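Local structure of ferredoxin component of carbazole 1,9a-dioxygenase (Nocardioides aromaticivorans, 3GCE) at residues 49-52 against 57-60; 62-65 against 70-73; 76-81 against 86-91; 33-38 against 96-101; 43-48 against 66-71. The protein carries a Rieske-type [2Fe-2S] cluster and, as the ferredoxin component of carbazole 1,9a-dioxygenase, probably delivers electrons to the terminal oxygenase. One frame throughout, in Å; residues are numbered along the deposited sequence.

How the contacts relate
Contact 4 (33-38 with 96-101) spans the longest loop of chain and encloses the other four; within it contact 5 brackets contact 1, shares strand 69-71 with contact 2, and is followed by contact 3. Contacts 2 and 3 belong to one four-stranded antiparallel sheet, 62-64, 69-71, 78-80 and 86-88, their centres about 9 Å apart. Together with contact 1, they reach the [2Fe-2S] cluster through Cys51, Cys72, Gly77, Pro90 and Cys91. Contact 5 packs this cluster-bearing sheet against strand 43-48, and contact 4, centred about 16 Å from contact 3, joins the remaining sheets. Contacts 1 to 3 thus lie at the metal site; contact 5 ties it to the body of the Rieske domain.

Contact 1: 49-52 against 57-60; sequences NLCS and YLDM. With FES (Fe2/s2 (inorganic) cluster), chain B.
The side-chain amide of Asn49 and the carboxylate of Asp59 meet with their planes 55° apart; ND2 of that amide also lies at the edge of the Tyr57 ring, near its plane, while Leu50 CD2 approaches the ring obliquely, 3.4 Å from Tyr57 CE1. The setting is a cluster-binding loop of the Rieske domain, doubled back so that Leu50 and Tyr57 form a single backbone bridge just before the 3-10 turn 58-60. Asn49 holds the returning chain three times. Its backbone O accepts a nearly straight bond from Leu58 N (2.8 Å, 173°). Its OD1 takes Asp59 N at 2.8 Å, in the carbonyl plane and on a lone pair. Its ND2 donates to Asp59 OD1 at 2.9 Å, staying close to its own amide plane but reaching the oxygen from above the carboxylate plane. With CG anti to the backbone N (chi1 -161°), the amide is carried across to the turn; ND2 also bonds Glu34 of strand 33-40. Replacing Asn49 by alanine removes the amide, which would probably leave Asp59 N without its acceptor and the carboxylates of Asp59 and Glu34 without the donor they share. The Tyr57 hydroxyl bonds Glu55. Nearer the cluster, Leu58 CD2 packs on Cys51 CB at 3.8 Å, and Cys51 SG binds iron FE1 at 2.3 Å, alongside Cys72.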
# COMPACT_ATOMS: atom_id res chain seq x y z
N ASN A 49 2.51 -5.47 -0.98
CA ASN A 49 3.82 -4.86 -0.81
C ASN A 49 4.85 -5.39 -1.80
O ASN A 49 5.94 -4.87 -1.87
CB ASN A 49 4.34 -5.08 0.62
CG ASN A 49 5.46 -4.11 0.99
OD1 ASN A 49 5.41 -2.94 0.61
ND2 ASN A 49 6.46 -4.58 1.72
N LEU A 50 4.51 -6.45 -2.51
CA LEU A 50 5.45 -7.06 -3.45
C LEU A 50 5.25 -6.51 -4.83
O LEU A 50 4.17 -6.65 -5.40
CB LEU A 50 5.28 -8.57 -3.53
CG LEU A 50 6.25 -9.42 -2.74
CD1 LEU A 50 7.69 -9.29 -3.33
CD2 LEU A 50 6.15 -9.06 -1.26
N CYS A 51 6.31 -5.93 -5.39
CA CYS A 51 6.25 -5.40 -6.75
C CYS A 51 5.93 -6.55 -7.73
O CYS A 51 6.43 -7.67 -7.54
CB CYS A 51 7.60 -4.74 -7.11
SG CYS A 51 7.60 -3.97 -8.73
N SER A 52 5.12 -6.29 -8.76
CA SER A 52 4.82 -7.33 -9.73
C SER A 52 5.93 -7.54 -10.77
O SER A 52 5.92 -8.54 -11.51
CB SER A 52 3.53 -7.00 -10.48
OG SER A 52 3.73 -5.86 -11.27
N TYR A 57 10.23 -4.68 -2.46
CA TYR A 57 9.27 -4.37 -1.41
C TYR A 57 8.90 -2.89 -1.46
O TYR A 57 9.70 -2.01 -1.19
CB TYR A 57 9.78 -4.87 -0.03
CG TYR A 57 10.06 -6.35 -0.13
CD1 TYR A 57 9.04 -7.28 0.10
CD2 TYR A 57 11.31 -6.82 -0.53
CE1 TYR A 57 9.26 -8.66 -0.04
CE2 TYR A 57 11.55 -8.23 -0.69
CZ TYR A 57 10.50 -9.12 -0.43
OH TYR A 57 10.66 -10.48 -0.57
N LEU A 58 7.65 -2.64 -1.87
CA LEU A 58 7.22 -1.30 -2.23
C LEU A 58 7.27 -0.27 -1.10
O LEU A 58 7.56 0.89 -1.34
CB LEU A 58 5.80 -1.35 -2.82
CG LEU A 58 5.67 -2.20 -4.09
CD1 LEU A 58 4.19 -2.25 -4.50
CD2 LEU A 58 6.54 -1.63 -5.24
N ASP A 59 7.00 -0.68 0.13
CA ASP A 59 7.08 0.23 1.28
C ASP A 59 8.47 0.86 1.48
O ASP A 59 8.60 1.88 2.15
CB ASP A 59 6.61 -0.48 2.56
CG ASP A 59 7.68 -1.36 3.19
OD1 ASP A 59 8.09 -2.38 2.60
OD2 ASP A 59 8.08 -1.04 4.32
N MET A 60 9.51 0.22 0.93
CA MET A 60 10.88 0.74 1.00
C MET A 60 11.19 1.71 -0.14
O MET A 60 12.29 2.28 -0.19
CB MET A 60 11.90 -0.41 0.99
CG MET A 60 11.74 -1.48 2.08
SD MET A 60 11.61 -0.75 3.70
CE MET A 60 13.30 -0.16 3.89
FE1 FES B . 9.79 -3.23 -8.86
FE2 FES B . 11.47 -3.99 -10.88
S1 FES B . 10.18 -2.14 -10.81
S2 FES B . 11.08 -4.97 -8.94

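Contact 2: 62-65 against 70-73; sequences VFHA and IECP. With FES (Fe2/s2 (inorganic) cluster), chain B.
Glu71 runs out extended, its CG opposite the backbone N across the CA-CB bond (chi1 174°), and His64 turns its ring beside its own backbone N (chi1 -61°); together these settings bring imidazole and carboxylate into contact. His64 NE2 donates to Glu71 OE1 at 2.7 Å, a nearly straight bond. The acceptor lies almost exactly in the ring plane, yet the ring nitrogen meets it from above the carboxylate plane, and the two planes are 41° apart. Val62 stands alongside Glu71, its CB 3.7 Å from OE1. A leucine in place of His64 would probably leave Glu71 OE1 to its long, weak ion pair with Arg78, and the carboxylate freer to turn. This is the hairpin of strands 62-64 and 69-71, in the four-stranded antiparallel sheet of the Rieske domain. Val62 and Glu71 form a hydrogen-bonded pair: Glu71 N reaches Val62 O at 2.8 Å and Val62 N reaches Glu71 O at 3.1 Å. Phe63 and Ile70, a non-hydrogen-bonded pair, project from the other face. There Ile70 CD1 rests 3.5 Å from Val62 O and 4.1 Å from Phe63 CB; Ile70 also packs on Met36 and Phe79, and the Phe63 ring on Val38. Just past the strand, Cys72 SG binds iron FE1 of the cluster at 2.2 Å.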
# COMPACT_ATOMS: atom_id res chain seq x y z
N VAL A 62 9.47 5.06 -2.74
CA VAL A 62 9.13 6.48 -2.54
C VAL A 62 7.66 6.70 -2.84
O VAL A 62 7.17 6.31 -3.92
CB VAL A 62 10.03 7.38 -3.42
CG1 VAL A 62 9.56 8.86 -3.41
CG2 VAL A 62 11.48 7.28 -2.92
N PHE A 63 6.94 7.31 -1.89
CA PHE A 63 5.54 7.64 -2.12
C PHE A 63 5.39 9.06 -2.66
O PHE A 63 5.97 9.99 -2.12
CB PHE A 63 4.70 7.43 -0.84
CG PHE A 63 3.24 7.76 -1.01
CD1 PHE A 63 2.42 6.98 -1.83
CD2 PHE A 63 2.68 8.85 -0.35
CE1 PHE A 63 1.06 7.28 -1.97
CE2 PHE A 63 1.32 9.17 -0.49
CZ PHE A 63 0.52 8.37 -1.29
N HIS A 64 4.62 9.19 -3.74
CA HIS A 64 4.37 10.45 -4.40
C HIS A 64 2.93 10.86 -4.10
O HIS A 64 2.01 10.41 -4.78
CB HIS A 64 4.61 10.34 -5.92
CG HIS A 64 6.02 9.98 -6.27
ND1 HIS A 64 6.98 10.92 -6.54
CD2 HIS A 64 6.63 8.77 -6.35
CE1 HIS A 64 8.13 10.31 -6.77
NE2 HIS A 64 7.95 9.01 -6.66
N ALA A 65 2.76 11.70 -3.08
CA ALA A 65 1.42 12.08 -2.62
C ALA A 65 0.63 12.80 -3.72
O ALA A 65 -0.58 12.61 -3.83
CB ALA A 65 1.47 12.92 -1.33
N ILE A 70 3.12 4.86 -5.54
CA ILE A 70 4.28 4.33 -4.85
C ILE A 70 5.31 3.93 -5.93
O ILE A 70 4.98 3.29 -6.93
CB ILE A 70 3.92 3.11 -3.97
CG1 ILE A 70 5.13 2.66 -3.14
CG2 ILE A 70 3.41 1.94 -4.85
CD1 ILE A 70 5.64 3.70 -2.13
N GLU A 71 6.55 4.30 -5.71
CA GLU A 71 7.61 4.03 -6.68
C GLU A 71 8.49 2.92 -6.11
O GLU A 71 9.00 3.04 -4.99
CB GLU A 71 8.40 5.30 -6.92
CG GLU A 71 9.64 5.15 -7.80
CD GLU A 71 10.36 6.50 -7.95
OE1 GLU A 71 10.07 7.42 -7.16
OE2 GLU A 71 11.21 6.65 -8.85
N CYS A 72 8.64 1.83 -6.86
CA CYS A 72 9.41 0.66 -6.39
C CYS A 72 10.87 1.08 -6.16
O CYS A 72 11.45 1.78 -6.99
CB CYS A 72 9.35 -0.42 -7.48
SG CYS A 72 10.33 -1.91 -7.12
N PRO A 73 11.49 0.64 -5.05
CA PRO A 73 12.88 1.05 -4.82
C PRO A 73 13.92 0.42 -5.77
O PRO A 73 15.06 0.92 -5.86
CB PRO A 73 13.16 0.61 -3.38
CG PRO A 73 12.23 -0.53 -3.13
CD PRO A 73 10.97 -0.21 -3.95
FE1 FES B . 9.79 -3.23 -8.86
FE2 FES B . 11.47 -3.99 -10.88
S1 FES B . 10.18 -2.14 -10.81
S2 FES B . 11.08 -4.97 -8.94

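Contact 3: 76-81 against 86-91; sequences VGRFDV and PTALPC. With FES (Fe2/s2 (inorganic) cluster), chain B.
Strands 78-80 and 86-88 pair antiparallel, their axes 4.3 Å apart at 135°, and a classic beta bulge sets both Thr87 and Ala88 against Arg78. The carbonyl of Arg78 serves both: Thr87 N reaches Arg78 O at 2.8 Å, from above the carbonyl plane, whereas the bond from Ala88 N is weak. In return Arg78 N donates to Ala88 O at 3.2 Å. On the face shared with Ala88, Arg78 CB touches the Ala88 methyl; it also lies 3.3 Å from Thr87 OG1. The extended arginine then leads off to a salt bridge with Glu69, whose carboxylate also bonds the Thr87 hydroxyl. Separately, Thr87 CG2 lies against Asp80 CB. On the face opposite Arg78 the Phe79 ring approaches Pro86 and Cys91. Cys91 SG stands 4.2 Å from the centroid of the Phe79 ring, 43° off its normal, an oblique sulfur-aromatic contact. The hairpin belongs to the Rieske domain, and beyond it Pro90 and Cys91 line the cluster pocket, probably the counterpart of the proline loop of other Rieske proteins. Pro90, preceded by a cis peptide, places its CG 3.8 Å from bridging sulfide S1. Gly77 N lies 3.5 Å from that sulfide, and the residue has to be small: a CB on Gly77 would run into Cys91 SG, which already sits 3.5 Å from Gly77 CA. Near the cluster end a water lies within hydrogen-bonding distance of both Val76 O and Leu89 O.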
# COMPACT_ATOMS: atom_id res chain seq x y z
N VAL A 76 12.26 1.29 -9.96
CA VAL A 76 11.48 2.55 -9.98
C VAL A 76 10.25 2.55 -10.92
O VAL A 76 9.82 3.59 -11.41
CB VAL A 76 12.37 3.85 -10.08
CG1 VAL A 76 13.31 3.94 -8.87
CG2 VAL A 76 13.16 3.96 -11.42
N GLY A 77 9.71 1.35 -11.15
CA GLY A 77 8.34 1.24 -11.64
C GLY A 77 7.39 1.91 -10.65
O GLY A 77 7.79 2.20 -9.52
N ARG A 78 6.15 2.16 -11.05
CA ARG A 78 5.17 2.77 -10.13
C ARG A 78 3.82 2.09 -10.17
O ARG A 78 3.45 1.51 -11.19
CB ARG A 78 4.96 4.26 -10.42
CG ARG A 78 6.21 5.14 -10.21
CD ARG A 78 5.88 6.63 -10.29
NE ARG A 78 7.11 7.44 -10.26
CZ ARG A 78 7.15 8.77 -10.14
NH1 ARG A 78 6.02 9.49 -10.05
NH2 ARG A 78 8.32 9.39 -10.13
N PHE A 79 3.10 2.16 -9.04
CA PHE A 79 1.70 1.72 -8.95
C PHE A 79 0.82 2.82 -8.38
O PHE A 79 1.26 3.61 -7.54
CB PHE A 79 1.56 0.48 -8.06
CG PHE A 79 2.34 -0.72 -8.57
CD1 PHE A 79 3.66 -0.94 -8.14
CD2 PHE A 79 1.74 -1.67 -9.41
CE1 PHE A 79 4.40 -2.05 -8.59
CE2 PHE A 79 2.46 -2.77 -9.86
CZ PHE A 79 3.80 -2.97 -9.43
N ASP A 80 -0.43 2.83 -8.82
CA ASP A 80 -1.46 3.64 -8.21
C ASP A 80 -1.86 2.94 -6.88
O ASP A 80 -2.32 1.80 -6.90
CB ASP A 80 -2.65 3.76 -9.17
CG ASP A 80 -3.89 4.37 -8.51
OD1 ASP A 80 -3.72 5.20 -7.56
OD2 ASP A 80 -5.02 4.02 -8.95
N VAL A 81 -1.68 3.61 -5.75
CA VAL A 81 -2.05 3.03 -4.44
C VAL A 81 -3.54 2.85 -4.22
O VAL A 81 -3.93 2.10 -3.31
CB VAL A 81 -1.41 3.79 -3.25
CG1 VAL A 81 0.13 3.73 -3.36
CG2 VAL A 81 -1.90 5.25 -3.17
N PRO A 86 -0.57 -0.58 -12.52
CA PRO A 86 0.80 -0.18 -12.86
C PRO A 86 0.72 1.17 -13.55
O PRO A 86 -0.16 1.38 -14.38
CB PRO A 86 1.24 -1.27 -13.85
CG PRO A 86 -0.03 -1.68 -14.54
CD PRO A 86 -1.09 -1.62 -13.44
N THR A 87 1.60 2.10 -13.20
CA THR A 87 1.51 3.45 -13.76
C THR A 87 2.86 3.95 -14.33
O THR A 87 2.92 5.02 -14.90
CB THR A 87 0.96 4.46 -12.72
OG1 THR A 87 1.84 4.49 -11.60
CG2 THR A 87 -0.44 4.08 -12.22
N ALA A 88 3.93 3.16 -14.17
CA ALA A 88 5.23 3.50 -14.81
C ALA A 88 6.08 2.26 -15.04
O ALA A 88 6.13 1.38 -14.20
CB ALA A 88 6.02 4.52 -13.95
N LEU A 89 6.72 2.19 -16.20
CA LEU A 89 7.61 1.06 -16.52
C LEU A 89 8.75 1.02 -15.51
O LEU A 89 9.13 2.06 -14.98
CB LEU A 89 8.18 1.21 -17.95
CG LEU A 89 7.24 0.93 -19.14
CD1 LEU A 89 7.88 1.39 -20.46
CD2 LEU A 89 6.98 -0.54 -19.22
N PRO A 90 9.30 -0.17 -15.24
CA PRO A 90 8.95 -1.42 -15.91
C PRO A 90 7.74 -2.20 -15.35
O PRO A 90 7.50 -3.33 -15.79
CB PRO A 90 10.25 -2.23 -15.81
CG PRO A 90 10.88 -1.78 -14.54
CD PRO A 90 10.39 -0.36 -14.27
N CYS A 91 6.97 -1.61 -14.45
CA CYS A 91 5.76 -2.31 -13.99
C CYS A 91 4.73 -2.28 -15.11
O CYS A 91 4.43 -1.23 -15.65
CB CYS A 91 5.22 -1.71 -12.70
SG CYS A 91 6.49 -1.77 -11.44
FE1 FES B . 9.79 -3.23 -8.86
FE2 FES B . 11.47 -3.99 -10.88
S1 FES B . 10.18 -2.14 -10.81
S2 FES B . 11.08 -4.97 -8.94
O HOH W 1 9.86 4.78 -14.03

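Contact 4: 33-38 against 96-101; sequences DEVMVV and RAYDVV
Val35 lays its CG2 methyl over one face of the Tyr98 ring, and this CH-pi contact is the tight part of the interface. CG2 of Val35 stands 3.6 Å from the centroid of the Tyr98 ring and only 15° off its normal, shifted slightly toward the rim on the CZ side. The other methyl, Val35 CG1, reaches Tyr98 CD1 at 4.0 Å, so the two branches of the valine divide between the far and near parts of the ring. Chi1 of Val35 is 179°, which puts CG1 opposite the backbone N and CG2 beside it, so that both branches face the tyrosine. The backbones stay well apart, Val35 CA being 8.0 Å from Tyr98 CA, and side chains bridge the gap. Toward partly exposed Asp33, at the start of strand 33-40, the contact thins to one approach, Tyr98 OH to Asp33 CB at 3.2 Å; the Asp33 carboxylate, its plane 55° from that of the ring, makes no hydrogen bond to the hydroxyl. Instead Asp33 OD1 forms a salt bridge with Lys112, the last modelled residue. Arg96, exposed to solvent, brings NE no closer than 6.2 Å to Asp33 OD2, too far for a pair. The contact lies in the Rieske domain away from the cluster site. The rest of the ring and the valine are buried among strands: Tyr98 packs on Val109 of strand 106-109, Val35 on Val30 of strand 26-30 and on Ala46 of strand 43-48, so the contact joins strand 33-40 to the segment leading into strand 100-103.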
# COMPACT_ATOMS: atom_id res chain seq x y z
N ASP A 33 -0.32 -12.42 3.89
CA ASP A 33 0.07 -11.52 2.78
C ASP A 33 0.67 -10.21 3.28
O ASP A 33 0.13 -9.59 4.18
CB ASP A 33 -1.11 -11.22 1.86
CG ASP A 33 -1.63 -12.47 1.17
OD1 ASP A 33 -0.83 -13.18 0.53
OD2 ASP A 33 -2.84 -12.73 1.28
N GLU A 34 1.76 -9.79 2.65
CA GLU A 34 2.42 -8.57 3.05
C GLU A 34 1.77 -7.41 2.30
O GLU A 34 1.67 -7.43 1.04
CB GLU A 34 3.91 -8.63 2.73
CG GLU A 34 4.75 -7.66 3.51
CD GLU A 34 6.24 -7.81 3.19
OE1 GLU A 34 6.77 -8.95 3.18
OE2 GLU A 34 6.89 -6.78 2.93
N VAL A 35 1.33 -6.42 3.07
CA VAL A 35 0.52 -5.34 2.52
C VAL A 35 1.10 -3.96 2.86
O VAL A 35 1.35 -3.64 4.03
CB VAL A 35 -0.94 -5.44 3.03
CG1 VAL A 35 -1.78 -4.31 2.48
CG2 VAL A 35 -1.53 -6.76 2.60
N MET A 36 1.33 -3.17 1.82
CA MET A 36 1.80 -1.81 2.00
C MET A 36 0.60 -0.93 2.30
O MET A 36 -0.39 -0.95 1.57
CB MET A 36 2.50 -1.32 0.73
CG MET A 36 3.24 0.02 0.92
SD MET A 36 2.33 1.40 0.24
CE MET A 36 2.63 0.98 -1.44
N VAL A 37 0.72 -0.16 3.38
CA VAL A 37 -0.33 0.76 3.80
C VAL A 37 0.27 2.16 3.83
O VAL A 37 1.40 2.33 4.28
CB VAL A 37 -0.92 0.29 5.18
CG1 VAL A 37 -1.91 1.30 5.74
CG2 VAL A 37 -1.61 -1.04 4.99
N VAL A 38 -0.47 3.14 3.29
CA VAL A 38 -0.03 4.51 3.28
C VAL A 38 -1.20 5.48 3.48
O VAL A 38 -2.28 5.29 2.91
CB VAL A 38 0.79 4.83 1.98
CG1 VAL A 38 -0.10 4.82 0.73
CG2 VAL A 38 1.57 6.15 2.12
N ARG A 96 -2.38 -6.63 -6.26
CA ARG A 96 -3.65 -6.68 -5.51
C ARG A 96 -3.85 -5.43 -4.66
O ARG A 96 -2.89 -4.96 -4.03
CB ARG A 96 -3.68 -7.91 -4.62
CG ARG A 96 -4.97 -8.04 -3.78
CD ARG A 96 -4.96 -9.42 -3.08
NE ARG A 96 -5.11 -10.50 -4.06
CZ ARG A 96 -6.26 -10.80 -4.68
NH1 ARG A 96 -7.37 -10.12 -4.39
NH2 ARG A 96 -6.33 -11.77 -5.59
N ALA A 97 -5.05 -4.86 -4.72
CA ALA A 97 -5.48 -3.78 -3.86
C ALA A 97 -6.30 -4.39 -2.75
O ALA A 97 -7.02 -5.39 -2.97
CB ALA A 97 -6.32 -2.77 -4.65
N TYR A 98 -6.18 -3.83 -1.55
CA TYR A 98 -6.89 -4.38 -0.38
C TYR A 98 -7.89 -3.37 0.12
O TYR A 98 -7.58 -2.20 0.17
CB TYR A 98 -5.89 -4.68 0.74
CG TYR A 98 -5.10 -5.93 0.51
CD1 TYR A 98 -4.04 -5.94 -0.41
CD2 TYR A 98 -5.40 -7.10 1.20
CE1 TYR A 98 -3.28 -7.12 -0.61
CE2 TYR A 98 -4.65 -8.26 1.01
CZ TYR A 98 -3.61 -8.26 0.10
OH TYR A 98 -2.91 -9.43 -0.08
N ASP A 99 -9.08 -3.82 0.52
CA ASP A 99 -10.08 -2.89 1.04
C ASP A 99 -9.70 -2.47 2.45
O ASP A 99 -9.24 -3.30 3.23
CB ASP A 99 -11.49 -3.52 1.02
CG ASP A 99 -12.01 -3.70 -0.41
OD1 ASP A 99 -11.70 -2.86 -1.29
OD2 ASP A 99 -12.71 -4.70 -0.65
N VAL A 100 -9.89 -1.19 2.74
CA VAL A 100 -9.48 -0.59 4.01
C VAL A 100 -10.60 0.27 4.50
O VAL A 100 -11.20 1.04 3.72
CB VAL A 100 -8.29 0.38 3.89
CG1 VAL A 100 -7.65 0.66 5.29
CG2 VAL A 100 -7.25 -0.10 2.95
N VAL A 101 -10.85 0.17 5.80
CA VAL A 101 -11.77 1.04 6.52
C VAL A 101 -11.01 1.59 7.74
O VAL A 101 -10.22 0.89 8.37
CB VAL A 101 -13.05 0.20 6.91
CG1 VAL A 101 -13.69 0.65 8.22
CG2 VAL A 101 -14.07 0.21 5.77

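Contact 5: 43-48 against 66-71; sequences SVYAIS and ESLEIE
Tyr45 and Leu68 meet at about a right angle, and two residues further along strand 43-48 Ile47 meets Ile70 at a slant. Leu68 brings its two methyls to the phenol end of the tyrosine: CD2 of Leu68 lies 3.9 Å from Tyr45 CE2, approaching the ring obliquely, and CD1 of Leu68 lies 4.0 Å from Tyr45 OH. In the second pair Ile47 extends CD1 to 3.9 Å from Ile70 CG2. The Ile47 branch gets there because its CG1 sits between the backbone N and the carbonyl carbon (chi1 59°), with CD1 then reaching outward. The paired CA atoms are over 9 Å apart, so only side chains bridge the gap, by van der Waals contact, burying 127 Å² in total. Ile47 CD1 also touches Leu58, and Ile47 also packs on Met36. Leu68, which points at Tyr45, has a left-handed backbone conformation (phi 54°, psi 44°) in a G1 beta bulge, where Leu68 and Glu69 both face His64. Next to it Ser67 OG donates to Glu69 OE1 at 2.6 Å, on the anti side of the carboxylate. The contact seats inner strand 69-71 of the cluster-binding sheet, through Ile70, and the bulge before it, through Leu68, against strand 43-48: an apolar contact between the two parts into which Rieske domains divide, the cluster-binding subdomain and the basal part.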
# COMPACT_ATOMS: atom_id res chain seq x y z
N SER A 43 -7.10 9.84 4.19
CA SER A 43 -7.38 8.59 3.48
C SER A 43 -6.27 7.59 3.73
O SER A 43 -5.13 7.97 3.98
CB SER A 43 -7.53 8.85 1.99
OG SER A 43 -8.57 9.76 1.76
N VAL A 44 -6.62 6.31 3.71
CA VAL A 44 -5.63 5.24 3.86
C VAL A 44 -5.80 4.33 2.65
O VAL A 44 -6.95 3.99 2.27
CB VAL A 44 -5.87 4.43 5.15
CG1 VAL A 44 -4.81 3.34 5.33
CG2 VAL A 44 -5.89 5.36 6.36
N TYR A 45 -4.67 3.93 2.06
CA TYR A 45 -4.66 3.04 0.90
C TYR A 45 -3.82 1.82 1.22
O TYR A 45 -2.88 1.90 2.01
CB TYR A 45 -4.03 3.76 -0.30
CG TYR A 45 -4.75 5.04 -0.59
CD1 TYR A 45 -5.98 5.02 -1.22
CD2 TYR A 45 -4.22 6.27 -0.20
CE1 TYR A 45 -6.67 6.18 -1.48
CE2 TYR A 45 -4.92 7.46 -0.48
CZ TYR A 45 -6.14 7.39 -1.12
OH TYR A 45 -6.85 8.52 -1.41
N ALA A 46 -4.16 0.70 0.60
CA ALA A 46 -3.44 -0.56 0.88
C ALA A 46 -3.32 -1.37 -0.39
O ALA A 46 -4.32 -1.57 -1.09
CB ALA A 46 -4.20 -1.36 1.95
N ILE A 47 -2.11 -1.82 -0.71
CA ILE A 47 -1.89 -2.70 -1.86
C ILE A 47 -0.86 -3.74 -1.46
O ILE A 47 -0.21 -3.58 -0.43
CB ILE A 47 -1.44 -1.94 -3.18
CG1 ILE A 47 -0.13 -1.14 -2.96
CG2 ILE A 47 -2.57 -1.02 -3.64
CD1 ILE A 47 0.57 -0.70 -4.30
N SER A 48 -0.74 -4.79 -2.25
CA SER A 48 0.33 -5.77 -2.01
C SER A 48 1.68 -5.05 -1.93
O SER A 48 1.97 -4.15 -2.73
CB SER A 48 0.40 -6.80 -3.11
OG SER A 48 1.58 -7.58 -2.92
N GLU A 66 1.31 13.59 -4.54
CA GLU A 66 0.63 14.42 -5.55
C GLU A 66 -0.08 13.58 -6.59
O GLU A 66 -1.12 13.98 -7.11
CB GLU A 66 1.62 15.33 -6.28
CG GLU A 66 3.06 15.29 -5.74
CD GLU A 66 3.89 14.05 -6.17
OE1 GLU A 66 3.45 13.38 -7.14
OE2 GLU A 66 4.93 13.73 -5.54
N SER A 67 0.52 12.43 -6.92
CA SER A 67 -0.02 11.55 -7.94
C SER A 67 -0.56 10.22 -7.37
O SER A 67 -1.05 9.39 -8.14
CB SER A 67 1.04 11.29 -9.03
OG SER A 67 2.14 10.55 -8.51
N LEU A 68 -0.47 10.04 -6.04
CA LEU A 68 -0.91 8.81 -5.32
C LEU A 68 -0.26 7.54 -5.90
O LEU A 68 -0.94 6.52 -6.14
CB LEU A 68 -2.46 8.69 -5.23
CG LEU A 68 -3.17 9.76 -4.36
CD1 LEU A 68 -4.67 9.69 -4.51
CD2 LEU A 68 -2.79 9.69 -2.85
N GLU A 69 1.04 7.64 -6.16
CA GLU A 69 1.84 6.54 -6.67
C GLU A 69 2.89 6.15 -5.65
O GLU A 69 3.47 7.01 -4.97
CB GLU A 69 2.57 6.96 -7.94
CG GLU A 69 1.68 7.16 -9.15
CD GLU A 69 2.49 7.65 -10.34
OE1 GLU A 69 3.01 8.77 -10.26
OE2 GLU A 69 2.64 6.91 -11.34
N ILE A 70 3.12 4.86 -5.54
CA ILE A 70 4.28 4.33 -4.85
C ILE A 70 5.31 3.93 -5.93
O ILE A 70 4.98 3.29 -6.93
CB ILE A 70 3.92 3.11 -3.97
CG1 ILE A 70 5.13 2.66 -3.14
CG2 ILE A 70 3.41 1.94 -4.85
CD1 ILE A 70 5.64 3.70 -2.13
N GLU A 71 6.55 4.30 -5.71
CA GLU A 71 7.61 4.03 -6.68
C GLU A 71 8.49 2.92 -6.11
O GLU A 71 9.00 3.04 -4.99
CB GLU A 71 8.40 5.30 -6.92
CG GLU A 71 9.64 5.15 -7.80
CD GLU A 71 10.36 6.50 -7.95
OE1 GLU A 71 10.07 7.42 -7.16
OE2 GLU A 71 11.21 6.65 -8.85